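Local coordinates for protein aromatic-amino-acid transaminase TyrB (Burkholderia cenocepacia K56-2Valvano, PDB 4WD2) that probably catalyses the pyridoxal-phosphate-dependent transfer of amino groups between aromatic amino acids and 2-oxo acids, at residues Leu74-Leu79 with Ala286-Tyr291; Leu165-Met170 with Trp202-Asp207. All blocks are in the same frame, centred on the assembly; numbering follows the deposited sequence.

Contact 1 of 2, residues Leu74-Leu79 with Ala286-Tyr291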
loop_
_atom_site.group_PDB
_atom_site.type_symbol
_atom_site.label_atom_id
_atom_site.label_comp_id
_atom_site.label_asym_id
_atom_site.label_seq_id
_atom_site.Cartn_x
_atom_site.Cartn_y
_atom_site.Cartn_z
ATOM N N LEU A 74 -6.903 -10.769 -0.010
ATOM C CA LEU A 74 -6.405 -11.236 -1.295
ATOM C C LEU A 74 -5.062 -11.922 -1.072
ATOM O O LEU A 74 -4.456 -11.747 -0.013
ATOM C CB LEU A 74 -6.258 -10.067 -2.282
ATOM C CG LEU A 74 -7.501 -9.285 -2.729
ATOM C CD1 LEU A 74 -7.122 -8.217 -3.749
ATOM C CD2 LEU A 74 -8.555 -10.214 -3.307
ATOM N N PRO A 75 -4.592 -12.709 -2.064
ATOM C CA PRO A 75 -3.213 -13.212 -2.039
ATOM C C PRO A 75 -2.206 -12.065 -1.997
ATOM O O PRO A 75 -2.543 -10.962 -2.413
ATOM C CB PRO A 75 -3.092 -13.982 -3.356
ATOM C CG PRO A 75 -4.484 -14.346 -3.717
ATOM C CD PRO A 75 -5.342 -13.226 -3.225
ATOM N N MET A 76 -0.995 -12.320 -1.515
ATOM C CA MET A 76 0.060 -11.301 -1.509
ATOM C C MET A 76 0.240 -10.656 -2.882
ATOM O O MET A 76 0.451 -9.451 -2.984
ATOM C CB MET A 76 1.390 -11.906 -1.039
ATOM C CG MET A 76 1.418 -12.247 0.451
ATOM S SD MET A 76 2.961 -13.029 0.982
ATOM C CE MET A 76 2.797 -14.634 0.207
ATOM N N VAL A 77 0.132 -11.458 -3.939
ATOM C CA VAL A 77 0.318 -10.953 -5.301
ATOM C C VAL A 77 -0.951 -10.323 -5.861
ATOM O O VAL A 77 -0.959 -9.830 -6.979
ATOM C CB VAL A 77 0.785 -12.070 -6.258
ATOM C CG1 VAL A 77 2.166 -12.551 -5.862
ATOM C CG2 VAL A 77 -0.211 -13.221 -6.256
ATOM N N GLY A 78 -2.028 -10.342 -5.084
ATOM C CA GLY A 78 -3.281 -9.752 -5.521
ATOM C C GLY A 78 -4.201 -10.688 -6.278
ATOM O O GLY A 78 -3.993 -11.903 -6.325
ATOM N N LEU A 79 -5.230 -10.099 -6.876
ATOM C CA LEU A 79 -6.269 -10.832 -7.594
ATOM C C LEU A 79 -5.740 -11.510 -8.863
ATOM O O LEU A 79 -5.128 -10.858 -9.711
ATOM C CB LEU A 79 -7.411 -9.873 -7.941
ATOM C CG LEU A 79 -8.808 -10.421 -8.223
ATOM C CD1 LEU A 79 -9.370 -11.084 -6.976
ATOM C CD2 LEU A 79 -9.728 -9.294 -8.704
ATOM N N ALA A 286 8.468 -9.328 -0.670
ATOM C CA ALA A 286 8.602 -7.886 -0.507
ATOM C C ALA A 286 7.279 -7.277 -0.054
ATOM O O ALA A 286 7.247 -6.410 0.821
ATOM C CB ALA A 286 9.067 -7.240 -1.808
ATOM N N VAL A 287 6.189 -7.753 -0.645
ATOM C CA VAL A 287 4.846 -7.332 -0.249
ATOM C C VAL A 287 4.549 -7.689 1.213
ATOM O O VAL A 287 3.999 -6.872 1.961
ATOM C CB VAL A 287 3.768 -7.969 -1.169
ATOM C CG1 VAL A 287 2.370 -7.630 -0.676
ATOM C CG2 VAL A 287 3.953 -7.495 -2.592
ATOM N N ARG A 288 4.919 -8.902 1.621
ATOM C CA ARG A 288 4.707 -9.361 2.997
ATOM C C ARG A 288 5.425 -8.480 4.017
ATOM O O ARG A 288 4.962 -8.314 5.145
ATOM C CB ARG A 288 5.176 -10.815 3.161
ATOM C CG ARG A 288 4.960 -11.374 4.561
ATOM C CD ARG A 288 5.610 -12.744 4.767
ATOM N NE ARG A 288 5.491 -13.169 6.161
ATOM C CZ ARG A 288 6.239 -14.106 6.738
ATOM N NH1 ARG A 288 7.175 -14.736 6.039
ATOM N NH2 ARG A 288 6.048 -14.414 8.018
ATOM N N SER A 289 6.558 -7.922 3.613
ATOM C CA SER A 289 7.368 -7.098 4.498
ATOM C C SER A 289 6.855 -5.665 4.513
ATOM O O SER A 289 7.369 -4.817 5.244
ATOM C CB SER A 289 8.840 -7.128 4.064
ATOM O OG SER A 289 9.030 -6.520 2.793
ATOM N N ASN A 290 5.835 -5.406 3.701
ATOM C CA ASN A 290 5.351 -4.048 3.471
ATOM C C ASN A 290 3.900 -3.878 3.923
ATOM O O ASN A 290 3.648 -3.389 5.021
ATOM C CB ASN A 290 5.510 -3.687 1.988
ATOM C CG ASN A 290 5.342 -2.206 1.717
ATOM O OD1 ASN A 290 4.713 -1.488 2.493
ATOM N ND2 ASN A 290 5.896 -1.740 0.599
ATOM N N TYR A 291 2.947 -4.291 3.088
ATOM C CA TYR A 291 1.534 -4.090 3.401
ATOM C C TYR A 291 0.710 -5.388 3.417
ATOM O O TYR A 291 -0.518 -5.333 3.425
ATOM C CB TYR A 291 0.921 -3.099 2.407
ATOM C CG TYR A 291 1.152 -3.494 0.975
ATOM C CD1 TYR A 291 2.299 -3.088 0.302
ATOM C CD2 TYR A 291 0.230 -4.276 0.294
ATOM C CE1 TYR A 291 2.524 -3.459 -1.007
ATOM C CE2 TYR A 291 0.443 -4.647 -1.021
ATOM C CZ TYR A 291 1.593 -4.235 -1.665
ATOM O OH TYR A 291 1.812 -4.594 -2.971
HETATM O O HOH W 1 0.585 -6.555 -3.715
#

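Contact 2 of 2, residues Leu165-Met170 with Trp202-Asp207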
loop_
_atom_site.group_PDB
_atom_site.type_symbol
_atom_site.label_atom_id
_atom_site.label_comp_id
_atom_site.label_asym_id
_atom_site.label_seq_id
_atom_site.Cartn_x
_atom_site.Cartn_y
_atom_site.Cartn_z
ATOM N N LEU A 165 16.078 15.057 -27.574
ATOM C CA LEU A 165 16.777 13.980 -26.887
ATOM C C LEU A 165 18.270 13.935 -27.209
ATOM O O LEU A 165 18.665 13.999 -28.372
ATOM C CB LEU A 165 16.135 12.641 -27.249
ATOM C CG LEU A 165 16.734 11.378 -26.635
ATOM C CD1 LEU A 165 16.315 11.239 -25.184
ATOM C CD2 LEU A 165 16.302 10.174 -27.450
ATOM N N LYS A 166 19.096 13.828 -26.173
ATOM C CA LYS A 166 20.526 13.612 -26.358
ATOM C C LYS A 166 20.802 12.126 -26.480
ATOM O O LYS A 166 21.413 11.538 -25.592
ATOM C CB LYS A 166 21.332 14.176 -25.188
ATOM C CG LYS A 166 21.099 15.632 -24.886
ATOM C CD LYS A 166 21.773 16.009 -23.572
ATOM C CE LYS A 166 23.111 16.678 -23.788
ATOM N NZ LYS A 166 22.968 18.158 -23.877
ATOM N N PHE A 167 20.354 11.512 -27.568
ATOM C CA PHE A 167 20.401 10.061 -27.635
ATOM C C PHE A 167 21.811 9.483 -27.672
ATOM O O PHE A 167 22.070 8.452 -27.057
ATOM C CB PHE A 167 19.635 9.536 -28.838
ATOM C CG PHE A 167 19.662 8.047 -28.922
ATOM C CD1 PHE A 167 19.032 7.281 -27.949
ATOM C CD2 PHE A 167 20.357 7.404 -29.932
ATOM C CE1 PHE A 167 19.074 5.899 -28.007
ATOM C CE2 PHE A 167 20.398 6.026 -29.991
ATOM C CZ PHE A 167 19.753 5.278 -29.030
ATOM N N ASP A 168 22.717 10.127 -28.403
ATOM C CA ASP A 168 24.095 9.656 -28.463
ATOM C C ASP A 168 24.733 9.656 -27.068
ATOM O O ASP A 168 25.387 8.689 -26.684
ATOM C CB ASP A 168 24.936 10.511 -29.418
ATOM C CG ASP A 168 24.608 10.265 -30.884
ATOM O OD1 ASP A 168 23.971 9.238 -31.207
ATOM O OD2 ASP A 168 25.007 11.104 -31.720
ATOM N N ALA A 169 24.535 10.737 -26.315
ATOM C CA ALA A 169 25.099 10.854 -24.971
ATOM C C ALA A 169 24.441 9.872 -24.002
ATOM O O ALA A 169 25.112 9.287 -23.151
ATOM C CB ALA A 169 24.965 12.283 -24.455
ATOM N N MET A 170 23.127 9.706 -24.131
ATOM C CA MET A 170 22.377 8.729 -23.350
ATOM C C MET A 170 22.899 7.315 -23.579
ATOM O O MET A 170 23.152 6.575 -22.626
ATOM C CB MET A 170 20.890 8.785 -23.703
ATOM C CG MET A 170 20.093 7.653 -23.091
ATOM S SD MET A 170 18.383 7.532 -23.647
ATOM C CE MET A 170 17.799 6.224 -22.562
ATOM N N TRP A 202 15.166 2.846 -29.549
ATOM C CA TRP A 202 14.874 1.769 -28.606
ATOM C C TRP A 202 15.646 0.498 -28.934
ATOM O O TRP A 202 16.252 -0.096 -28.053
ATOM C CB TRP A 202 13.375 1.462 -28.563
ATOM C CG TRP A 202 12.639 2.250 -27.516
ATOM C CD1 TRP A 202 11.622 3.131 -27.722
ATOM C CD2 TRP A 202 12.882 2.240 -26.100
ATOM N NE1 TRP A 202 11.203 3.660 -26.524
ATOM C CE2 TRP A 202 11.964 3.132 -25.514
ATOM C CE3 TRP A 202 13.779 1.555 -25.273
ATOM C CZ2 TRP A 202 11.916 3.362 -24.137
ATOM C CZ3 TRP A 202 13.738 1.787 -23.902
ATOM C CH2 TRP A 202 12.811 2.683 -23.350
ATOM N N GLU A 203 15.629 0.079 -30.195
ATOM C CA GLU A 203 16.363 -1.126 -30.581
ATOM C C GLU A 203 17.847 -0.993 -30.270
ATOM O O GLU A 203 18.458 -1.943 -29.763
ATOM C CB GLU A 203 16.172 -1.457 -32.067
ATOM C CG GLU A 203 16.143 -2.957 -32.333
ATOM C CD GLU A 203 15.011 -3.652 -31.585
ATOM O OE1 GLU A 203 13.909 -3.061 -31.489
ATOM O OE2 GLU A 203 15.218 -4.784 -31.096
ATOM N N LYS A 204 18.424 0.173 -30.571
ATOM C CA LYS A 204 19.849 0.415 -30.307
ATOM C C LYS A 204 20.164 0.422 -28.818
ATOM O O LYS A 204 21.221 -0.055 -28.395
ATOM C CB LYS A 204 20.304 1.736 -30.924
ATOM C CG LYS A 204 20.235 1.768 -32.437
ATOM C CD LYS A 204 20.624 3.149 -32.953
ATOM C CE LYS A 204 20.166 3.347 -34.385
ATOM N NZ LYS A 204 20.564 4.689 -34.902
ATOM N N LEU A 205 19.253 0.969 -28.025
ATOM C CA LEU A 205 19.416 0.960 -26.581
ATOM C C LEU A 205 19.356 -0.465 -26.035
ATOM O O LEU A 205 20.128 -0.820 -25.154
ATOM C CB LEU A 205 18.353 1.825 -25.907
ATOM C CG LEU A 205 18.491 1.930 -24.387
ATOM C CD1 LEU A 205 19.851 2.496 -24.011
ATOM C CD2 LEU A 205 17.373 2.782 -23.797
ATOM N N ILE A 206 18.446 -1.279 -26.565
ATOM C CA ILE A 206 18.295 -2.648 -26.078
ATOM C C ILE A 206 19.521 -3.486 -26.447
ATOM O O ILE A 206 19.946 -4.336 -25.662
ATOM C CB ILE A 206 16.998 -3.316 -26.621
ATOM C CG1 ILE A 206 15.760 -2.590 -26.070
ATOM C CG2 ILE A 206 16.939 -4.791 -26.220
ATOM C CD1 ILE A 206 14.454 -2.940 -26.773
ATOM N N ASP A 207 20.100 -3.227 -27.620
ATOM C CA ASP A 207 21.366 -3.855 -28.008
ATOM C C ASP A 207 22.393 -3.740 -26.881
ATOM O O ASP A 207 23.023 -4.719 -26.493
ATOM C CB ASP A 207 21.947 -3.210 -29.271
ATOM C CG ASP A 207 21.116 -3.475 -30.524
ATOM O OD1 ASP A 207 20.276 -4.403 -30.532
ATOM O OD2 ASP A 207 21.346 -2.761 -31.523
#

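Contact 1 of 2, residues Leu74-Leu79 with Ala286-Tyr291
Met76 carries the 74-79 side of this contact, meeting Val287 with its backbone carbonyl and Arg288 with its sulfur. Its SD lies 3.8 Å from Arg288 CB, the two side chains running side by side and pointing the same way. The methionine is extended as far as the sulfur and then bends (chi3 -71°), carrying CE away from the arginine. Met76 O rests 3.5 Å from Val287 CG1, a van der Waals touch of a carbonyl against a methyl. With CG1 anti to the backbone N (chi1 175°), the same methyl also sits over one face of the Tyr291 ring, 3.5 Å above its plane and offset toward the rim. Water 1 donates to Met76 O at 3.0 Å; it lies only 2.4 Å from Tyr291 OH, unusually short, so the bridge to the ring hydroxyl is doubtful.

The methionine is presented by a type I beta turn from Pro75 to Gly78, closed by Gly78 N to Pro75 O at 2.8 Å; Leu79 then stands at the N-cap position of helix 80-91. Opposite, helix 273-288 ends, and the chain leaving it is tied back by Asn290 N to Val287 O (2.9 Å) and by Ser289 OG to Ala286 O (2.7 Å), the latter donor tilted 29° from the carbonyl plane. In this dimeric class I and II family aminotransferase the helix end faces the second subunit. Arg288 extends straight out to hydrogen-bond Asn140 and Tyr16 of that subunit and makes a cation-pi contact with its Phe143. Asn290 pairs with Asn290 of the second subunit, while Val117 and Leu106 of the same chain back Val287.

Contact 2 of 2, residues Leu165-Met170 with Trp202-Asp207
Two hydrocarbon meetings join the start of helix 167-175 to helix 199-211: Phe167 against Lys204, and Met170 against Leu205. In the aromatic one the far rim of the Phe167 ring makes the touch. Its CZ is 4.1 Å from Lys204 CB, which lies at the ring edge and near the ring plane, and CE2 is equally close to Lys204 CD. Phe167 CG is anti to the backbone N (chi1 -180°), which sends the ring across toward the second helix, where it meets the extended lysine chain at about a right angle.

The aliphatic pair is tighter: Met170 CE approaches Leu205 CD2 to 3.7 Å. Here a methionine that is extended throughout (chi3 -174°) brings its terminal methyl across a gap of 8.9 Å between Met170 CA and Leu205 CA, and the two side chains again cross nearly perpendicularly. Met170 also packs on Tyr155 and Tyr157 of strand 152-159, so it reaches Leu205 from a place against the large sheet. Helix 199-211 is the connection of a beta-alpha-beta crossover linking the parallel strands 182-186 and 215-220.

No hydrogen bond crosses the contact. Lys166, at the N-cap position, centres an inverse gamma turn leading into the first helix, whose opening turn is fixed by Met170 N to Lys166 O at 2.9 Å; it also bonds to the backbone of Tyr157. On helix 199-211, Glu203 and Asp207, one turn apart, form salt bridges with Arg242.

Asp168 OD1 and Lys204 NZ remain 6.8 Å apart, too far for a salt bridge. The helices therefore hold together here by apolar burial and van der Waals fit, without a directional bond.

Both contacts are partly buried, and they sit at opposite ends of the large mixed sheet. Contact 1 packs beside edge strand 103-108, contact 2 beside the other edge, where strand 164-165 leads into helix 167-175. Their centres are 35 Å apart and they share no helix or strand. Contact 1 sets a turn against a helix end and faces the subunit interface; there Met76 offers its carbonyl to a methyl and a water, and its sulfur to the arginine's CB, beside polar groups that reach the second subunit. Contact 2 joins two helices within one subunit, away from the partner chain, through methyl, ring-edge and methylene contacts, with the exposed Asp168 and Lys204 too far apart to pair.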